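Local coordinates for protein putative dihydrodipicolinate synthase (Thermus thermophilus, PDB 2PCQ) that belongs to the dihydrodipicolinate synthase family and folds as a TIM barrel, eight parallel strands alternating with helices, with a C-terminal helical extension and four copies in the assembly, at residues A[5-9]-A[21-25]; A[238-242]-A[253-257]. One frame throughout, in Å; residues are numbered along the deposited sequence.

Overall arrangement
Both contacts are buried and lie side by side, their centres about 12 Å apart. Contact 1 belongs to the barrel itself, joining the end of strand 2-6 and its following loop to helix 18-28. Contact 2 joins helix 216-247, beyond the last barrel strand, to the loop that leads on to helix 266-278, and a second subunit reaches it. Their chemistry differs accordingly: contact 1 is an apolar meeting of prolines, branched side chains and a phenylalanine, whereas contact 2 adds a lysine ammonium to proline packing. That lysine links them, since Lys242 NZ lies 2.6 Å from Thr8 O in a probable hydrogen bond.

Contact 1. Residues A[5-9]-A[21-25]; sequences PIPTP and FRELA
Thr8 and Phe21 meet in a CH-pi contact: Thr8 CG2 stands 4.2 Å from the centroid of the Phe21 ring and only 9° off its normal, squarely over one face. The threonine torsion (chi1 -61°) sets CG2 anti to the backbone N and leaves OG1 beside that N; OG1 hydrogen-bonds to Gly42 O, a bond consistent with holding this rotation and the methyl over the ring. Two side chains add apolar contacts to the ring. Pro9 runs across Phe21 at about a right angle, with Pro9 CD 3.4 Å from Phe21 CD1, a close approach; Pro9 CG lies by the helix backbone, 3.8 Å from Phe21 N. The Ile6 side chain crosses that of Phe21 at about a right angle, with Ile6 CD1 3.7 Å from Phe21 CE1; the same methyl reaches the next turn of the helix, 4.1 Å from Ala25 CB. These residues join the first strand and first helix of a beta-alpha-beta unit in the TIM barrel: strand 2-6 and the loop after it lie against helix 18-28, which leads on to strand 36-37, where Val37 also touches Phe21. A further apolar pair involves Leu24, nearly one turn beyond Phe21. Its CD2 branch reaches Pro7 CG at 3.7 Å, the two side chains crossing almost at right angles, and also approaches Pro9 CG. The backbone takes part through Pro7 O, which lies 3.6 Å from Leu24 CD2 and 3.5 Å from Phe21 CE1. Beyond the segments, Lys242 and Leu245 of helix 216-247 pack on Pro7, and Leu28 touches Ile6.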
ATOM      1  N   PRO A   5      -8.772  -3.921  26.659  1.00 16.07           N
ATOM      2  CA  PRO A   5      -9.937  -3.558  25.850  1.00 15.28           C
ATOM      3  C   PRO A   5     -10.829  -4.799  25.950  1.00 17.23           C
ATOM      4  O   PRO A   5     -10.654  -5.761  25.200  1.00 15.28           O
ATOM      5  CB  PRO A   5      -9.343  -3.370  24.454  1.00 13.58           C
ATOM      6  CG  PRO A   5      -8.230  -4.374  24.431  1.00 15.01           C
ATOM      7  CD  PRO A   5      -7.601  -4.199  25.806  1.00 12.70           C
ATOM      8  N   ILE A   6     -11.766  -4.796  26.892  1.00 13.99           N
ATOM      9  CA  ILE A   6     -12.616  -5.965  27.063  1.00 16.42           C
ATOM     10  C   ILE A   6     -13.552  -6.225  25.890  1.00 16.58           C
ATOM     11  O   ILE A   6     -14.136  -5.305  25.318  1.00 16.39           O
ATOM     12  CB  ILE A   6     -13.460  -5.892  28.364  1.00 17.24           C
ATOM     13  CG1 ILE A   6     -14.475  -4.752  28.286  1.00 19.43           C
ATOM     14  CG2 ILE A   6     -12.540  -5.706  29.566  1.00 18.45           C
ATOM     15  CD1 ILE A   6     -15.487  -4.781  29.417  1.00 26.41           C
ATOM     16  N   PRO A   7     -13.690  -7.500  25.503  1.00 16.08           N
ATOM     17  CA  PRO A   7     -14.576  -7.827  24.389  1.00 16.03           C
ATOM     18  C   PRO A   7     -16.028  -7.692  24.818  1.00 19.07           C
ATOM     19  O   PRO A   7     -16.325  -7.645  26.013  1.00 20.62           O
ATOM     20  CB  PRO A   7     -14.194  -9.268  24.056  1.00 16.19           C
ATOM     21  CG  PRO A   7     -13.793  -9.820  25.382  1.00 20.65           C
ATOM     22  CD  PRO A   7     -12.970  -8.696  25.977  1.00 15.57           C
ATOM     23  N   THR A   8     -16.927  -7.592  23.843  1.00 16.09           N
ATOM     24  CA  THR A   8     -18.351  -7.491  24.122  1.00 14.07           C
ATOM     25  C   THR A   8     -18.947  -8.839  23.733  1.00 15.08           C
ATOM     26  O   THR A   8     -18.951  -9.212  22.560  1.00 15.77           O
ATOM     27  CB  THR A   8     -19.011  -6.373  23.299  1.00 16.65           C
ATOM     28  OG1 THR A   8     -18.401  -5.120  23.632  1.00 15.60           O
ATOM     29  CG2 THR A   8     -20.505  -6.300  23.605  1.00 16.92           C
ATOM     30  N   PRO A   9     -19.445  -9.594  24.722  1.00 18.85           N
ATOM     31  CA  PRO A   9     -20.041 -10.917  24.520  1.00 15.79           C
ATOM     32  C   PRO A   9     -21.336 -10.987  23.722  1.00 18.15           C
ATOM     33  O   PRO A   9     -22.241 -10.183  23.918  1.00 17.67           O
ATOM     34  CB  PRO A   9     -20.250 -11.430  25.949  1.00 17.60           C
ATOM     35  CG  PRO A   9     -19.259 -10.648  26.764  1.00 20.99           C
ATOM     36  CD  PRO A   9     -19.366  -9.277  26.158  1.00 15.57           C
ATOM     37  N   PHE A  21     -21.487  -9.708  29.728  1.00 18.50           N
ATOM     38  CA  PHE A  21     -20.689  -8.493  29.616  1.00 19.89           C
ATOM     39  C   PHE A  21     -20.324  -7.984  31.012  1.00 20.53           C
ATOM     40  O   PHE A  21     -19.162  -7.683  31.296  1.00 20.77           O
ATOM     41  CB  PHE A  21     -21.496  -7.436  28.845  1.00 18.83           C
ATOM     42  CG  PHE A  21     -20.669  -6.299  28.282  1.00 20.81           C
ATOM     43  CD1 PHE A  21     -19.297  -6.434  28.077  1.00 20.25           C
ATOM     44  CD2 PHE A  21     -21.289  -5.112  27.885  1.00 20.01           C
ATOM     45  CE1 PHE A  21     -18.554  -5.403  27.487  1.00 19.72           C
ATOM     46  CE2 PHE A  21     -20.556  -4.076  27.295  1.00 20.35           C
ATOM     47  CZ  PHE A  21     -19.187  -4.225  27.093  1.00 20.82           C
ATOM     48  N   ARG A  22     -21.323  -7.906  31.885  1.00 19.92           N
ATOM     49  CA  ARG A  22     -21.124  -7.430  33.249  1.00 20.86           C
ATOM     50  C   ARG A  22     -20.213  -8.356  34.056  1.00 19.75           C
ATOM     51  O   ARG A  22     -19.331  -7.896  34.781  1.00 22.28           O
ATOM     52  CB  ARG A  22     -22.483  -7.285  33.946  1.00 27.84           C
ATOM     53  CG  ARG A  22     -22.408  -6.800  35.378  1.00 32.98           C
ATOM     54  CD  ARG A  22     -23.794  -6.506  35.949  1.00 38.02           C
ATOM     55  NE  ARG A  22     -24.730  -7.612  35.761  1.00 43.10           N
ATOM     56  CZ  ARG A  22     -25.713  -7.622  34.864  1.00 46.19           C
ATOM     57  NH1 ARG A  22     -25.898  -6.579  34.065  1.00 46.78           N
ATOM     58  NH2 ARG A  22     -26.513  -8.674  34.764  1.00 43.25           N
ATOM     59  N   GLU A  23     -20.417  -9.661  33.921  1.00 22.05           N
ATOM     60  CA  GLU A  23     -19.606 -10.628  34.650  1.00 23.93           C
ATOM     61  C   GLU A  23     -18.154 -10.583  34.189  1.00 23.97           C
ATOM     62  O   GLU A  23     -17.231 -10.683  34.996  1.00 20.29           O
ATOM     63  CB  GLU A  23     -20.154 -12.042  34.452  1.00 27.76           C
ATOM     64  CG  GLU A  23     -19.495 -13.082  35.341  1.00 40.54           C
ATOM     65  CD  GLU A  23     -19.976 -14.489  35.054  1.00 49.31           C
ATOM     66  OE1 GLU A  23     -21.203 -14.680  34.910  1.00 57.14           O
ATOM     67  OE2 GLU A  23     -19.128 -15.406  34.981  1.00 52.14           O
ATOM     68  N   LEU A  24     -17.956 -10.440  32.883  1.00 19.62           N
ATOM     69  CA  LEU A  24     -16.615 -10.385  32.320  1.00 18.62           C
ATOM     70  C   LEU A  24     -15.860  -9.175  32.855  1.00 15.21           C
ATOM     71  O   LEU A  24     -14.704  -9.281  33.256  1.00 16.79           O
ATOM     72  CB  LEU A  24     -16.689 -10.306  30.795  1.00 19.35           C
ATOM     73  CG  LEU A  24     -15.360 -10.286  30.046  1.00 19.62           C
ATOM     74  CD1 LEU A  24     -14.631 -11.601  30.273  1.00 16.46           C
ATOM     75  CD2 LEU A  24     -15.615 -10.058  28.562  1.00 18.67           C
ATOM     76  N   ALA A  25     -16.521  -8.022  32.857  1.00 15.87           N
ATOM     77  CA  ALA A  25     -15.901  -6.794  33.336  1.00 16.17           C
ATOM     78  C   ALA A  25     -15.499  -6.911  34.803  1.00 19.09           C
ATOM     79  O   ALA A  25     -14.420  -6.465  35.195  1.00 19.21           O
ATOM     80  CB  ALA A  25     -16.858  -5.616  33.143  1.00 14.37           C
TER

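Contact 2. Residues A[238-242]-A[253-257]; sequences VPLLK and GYPRP
Pro239 and Pro255 bring the helix 238-242 and the irregular segment 253-257 to 6.0 Å between their CA atoms, at a kink of the helix where the N atoms of Val238 and Pro239 lack a bond to the preceding turn. The two proline rings cross at a slant: Pro255 CG lies by the helix backbone, 3.7 Å from Pro239 CA, and stands 4.0 Å from Pro239 CG. Val238 CG1 lies more distantly against the same Pro255 carbon. Nearly one turn on, Lys242 lays its chain alongside the loop. Its CG is anti to the carbonyl carbon (chi1 -76°), and the extended chain beyond carries the methylenes past Gly253 and Tyr254; Lys242 CB lies 3.6 Å from Gly253 O, and Lys242 CD packs 4.0 Å from Pro255 CD. Lys242 NZ then hydrogen-bonds to Tyr254 O (2.9 Å), but approaches from above the carbonyl plane, 71° out of it, with a C=O...N angle of 106°. A hydrogen bond to Thr8 O and a salt bridge to Glu43 OE2 also hold Lys242 NZ. Glu43 is itself tied to the loop, since its OE1 accepts from Arg256 N, so one carboxylate bridges the two segments. Tyr100 and Ser103 of a second subunit pack on Val238 and Pro239. The arrangement belongs to the C-terminal helical extension found in the dihydrodipicolinate synthase family; here helix 216-247, which follows helix 201-212, and its loop are tied to the loops after strands 2-6 and 36-37.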
ATOM      1  N   VAL A 238     -10.071 -10.594  17.297  1.00 16.03           N
ATOM      2  CA  VAL A 238     -11.177 -10.844  18.214  1.00 14.72           C
ATOM      3  C   VAL A 238     -11.557 -12.314  18.402  1.00 17.47           C
ATOM      4  O   VAL A 238     -11.803 -12.748  19.527  1.00 17.17           O
ATOM      5  CB  VAL A 238     -12.432 -10.036  17.799  1.00 21.01           C
ATOM      6  CG1 VAL A 238     -13.618 -10.404  18.689  1.00 23.65           C
ATOM      7  CG2 VAL A 238     -12.145  -8.547  17.932  1.00 19.20           C
ATOM      8  N   PRO A 239     -11.622 -13.099  17.311  1.00 16.69           N
ATOM      9  CA  PRO A 239     -11.983 -14.509  17.494  1.00 16.13           C
ATOM     10  C   PRO A 239     -11.015 -15.244  18.426  1.00 17.91           C
ATOM     11  O   PRO A 239     -11.437 -16.044  19.259  1.00 17.90           O
ATOM     12  CB  PRO A 239     -11.947 -15.065  16.070  1.00 14.53           C
ATOM     13  CG  PRO A 239     -12.351 -13.879  15.243  1.00 18.62           C
ATOM     14  CD  PRO A 239     -11.550 -12.757  15.879  1.00 13.78           C
ATOM     15  N   LEU A 240      -9.719 -14.976  18.285  1.00 14.62           N
ATOM     16  CA  LEU A 240      -8.729 -15.635  19.133  1.00 17.05           C
ATOM     17  C   LEU A 240      -8.834 -15.149  20.573  1.00 15.72           C
ATOM     18  O   LEU A 240      -8.725 -15.940  21.508  1.00 17.73           O
ATOM     19  CB  LEU A 240      -7.307 -15.398  18.606  1.00 12.90           C
ATOM     20  CG  LEU A 240      -6.185 -16.097  19.389  1.00 18.15           C
ATOM     21  CD1 LEU A 240      -6.471 -17.592  19.470  1.00 18.43           C
ATOM     22  CD2 LEU A 240      -4.834 -15.843  18.718  1.00 13.00           C
ATOM     23  N   LEU A 241      -9.053 -13.849  20.748  1.00 14.47           N
ATOM     24  CA  LEU A 241      -9.181 -13.271  22.083  1.00 15.82           C
ATOM     25  C   LEU A 241     -10.349 -13.890  22.845  1.00 16.31           C
ATOM     26  O   LEU A 241     -10.204 -14.299  23.996  1.00 13.09           O
ATOM     27  CB  LEU A 241      -9.386 -11.753  21.989  1.00 15.30           C
ATOM     28  CG  LEU A 241      -9.681 -11.038  23.311  1.00 19.47           C
ATOM     29  CD1 LEU A 241      -8.531 -11.276  24.283  1.00 15.55           C
ATOM     30  CD2 LEU A 241      -9.887  -9.546  23.063  1.00 13.89           C
ATOM     31  N   LYS A 242     -11.510 -13.954  22.204  1.00 14.62           N
ATOM     32  CA  LYS A 242     -12.684 -14.518  22.850  1.00 17.57           C
ATOM     33  C   LYS A 242     -12.539 -16.010  23.125  1.00 18.59           C
ATOM     34  O   LYS A 242     -12.938 -16.489  24.185  1.00 19.18           O
ATOM     35  CB  LYS A 242     -13.935 -14.245  22.011  1.00 17.54           C
ATOM     36  CG  LYS A 242     -14.423 -12.803  22.116  1.00 15.56           C
ATOM     37  CD  LYS A 242     -15.783 -12.617  21.455  1.00 16.96           C
ATOM     38  CE  LYS A 242     -16.388 -11.279  21.838  1.00 16.78           C
ATOM     39  NZ  LYS A 242     -17.747 -11.095  21.258  1.00 19.63           N
ATOM     40  N   GLY A 253     -18.005 -14.914  25.411  1.00 19.55           N
ATOM     41  CA  GLY A 253     -18.928 -15.107  24.310  1.00 18.67           C
ATOM     42  C   GLY A 253     -18.233 -15.350  22.976  1.00 20.63           C
ATOM     43  O   GLY A 253     -17.069 -15.758  22.934  1.00 19.26           O
ATOM     44  N   TYR A 254     -18.947 -15.079  21.886  1.00 14.77           N
ATOM     45  CA  TYR A 254     -18.430 -15.305  20.539  1.00 17.09           C
ATOM     46  C   TYR A 254     -18.510 -14.070  19.655  1.00 17.57           C
ATOM     47  O   TYR A 254     -19.296 -13.157  19.914  1.00 16.82           O
ATOM     48  CB  TYR A 254     -19.234 -16.424  19.871  1.00 17.87           C
ATOM     49  CG  TYR A 254     -19.298 -17.687  20.690  1.00 20.66           C
ATOM     50  CD1 TYR A 254     -18.426 -18.743  20.447  1.00 19.16           C
ATOM     51  CD2 TYR A 254     -20.204 -17.806  21.744  1.00 21.00           C
ATOM     52  CE1 TYR A 254     -18.450 -19.890  21.235  1.00 25.25           C
ATOM     53  CE2 TYR A 254     -20.237 -18.942  22.538  1.00 23.18           C
ATOM     54  CZ  TYR A 254     -19.359 -19.978  22.280  1.00 24.97           C
ATOM     55  OH  TYR A 254     -19.388 -21.100  23.072  1.00 26.16           O
ATOM     56  N   PRO A 255     -17.690 -14.025  18.594  1.00 15.92           N
ATOM     57  CA  PRO A 255     -17.713 -12.877  17.683  1.00 17.22           C
ATOM     58  C   PRO A 255     -19.085 -12.872  17.009  1.00 17.62           C
ATOM     59  O   PRO A 255     -19.684 -13.930  16.812  1.00 17.53           O
ATOM     60  CB  PRO A 255     -16.593 -13.198  16.694  1.00 14.33           C
ATOM     61  CG  PRO A 255     -15.638 -14.019  17.516  1.00 17.69           C
ATOM     62  CD  PRO A 255     -16.576 -14.931  18.270  1.00 15.92           C
ATOM     63  N   ARG A 256     -19.587 -11.700  16.649  1.00 18.73           N
ATOM     64  CA  ARG A 256     -20.896 -11.641  16.014  1.00 19.74           C
ATOM     65  C   ARG A 256     -20.815 -12.167  14.581  1.00 19.14           C
ATOM     66  O   ARG A 256     -19.908 -11.802  13.836  1.00 18.32           O
ATOM     67  CB  ARG A 256     -21.428 -10.204  16.028  1.00 18.24           C
ATOM     68  CG  ARG A 256     -22.943 -10.134  16.048  1.00 16.08           C
ATOM     69  CD  ARG A 256     -23.479  -8.732  16.334  1.00 18.19           C
ATOM     70  NE  ARG A 256     -24.798  -8.832  16.952  1.00 17.49           N
ATOM     71  CZ  ARG A 256     -25.616  -7.814  17.201  1.00 18.63           C
ATOM     72  NH1 ARG A 256     -25.277  -6.572  16.886  1.00 15.64           N
ATOM     73  NH2 ARG A 256     -26.783  -8.049  17.787  1.00 18.53           N
ATOM     74  N   PRO A 257     -21.752 -13.054  14.185  1.00 19.70           N
ATOM     75  CA  PRO A 257     -21.738 -13.601  12.822  1.00 17.21           C
ATOM     76  C   PRO A 257     -21.667 -12.445  11.831  1.00 18.45           C
ATOM     77  O   PRO A 257     -22.209 -11.371  12.092  1.00 16.60           O
ATOM     78  CB  PRO A 257     -23.062 -14.357  12.740  1.00 18.14           C
ATOM     79  CG  PRO A 257     -23.250 -14.836  14.158  1.00 19.87           C
ATOM     80  CD  PRO A 257     -22.878 -13.605  14.961  1.00 16.21           C
TER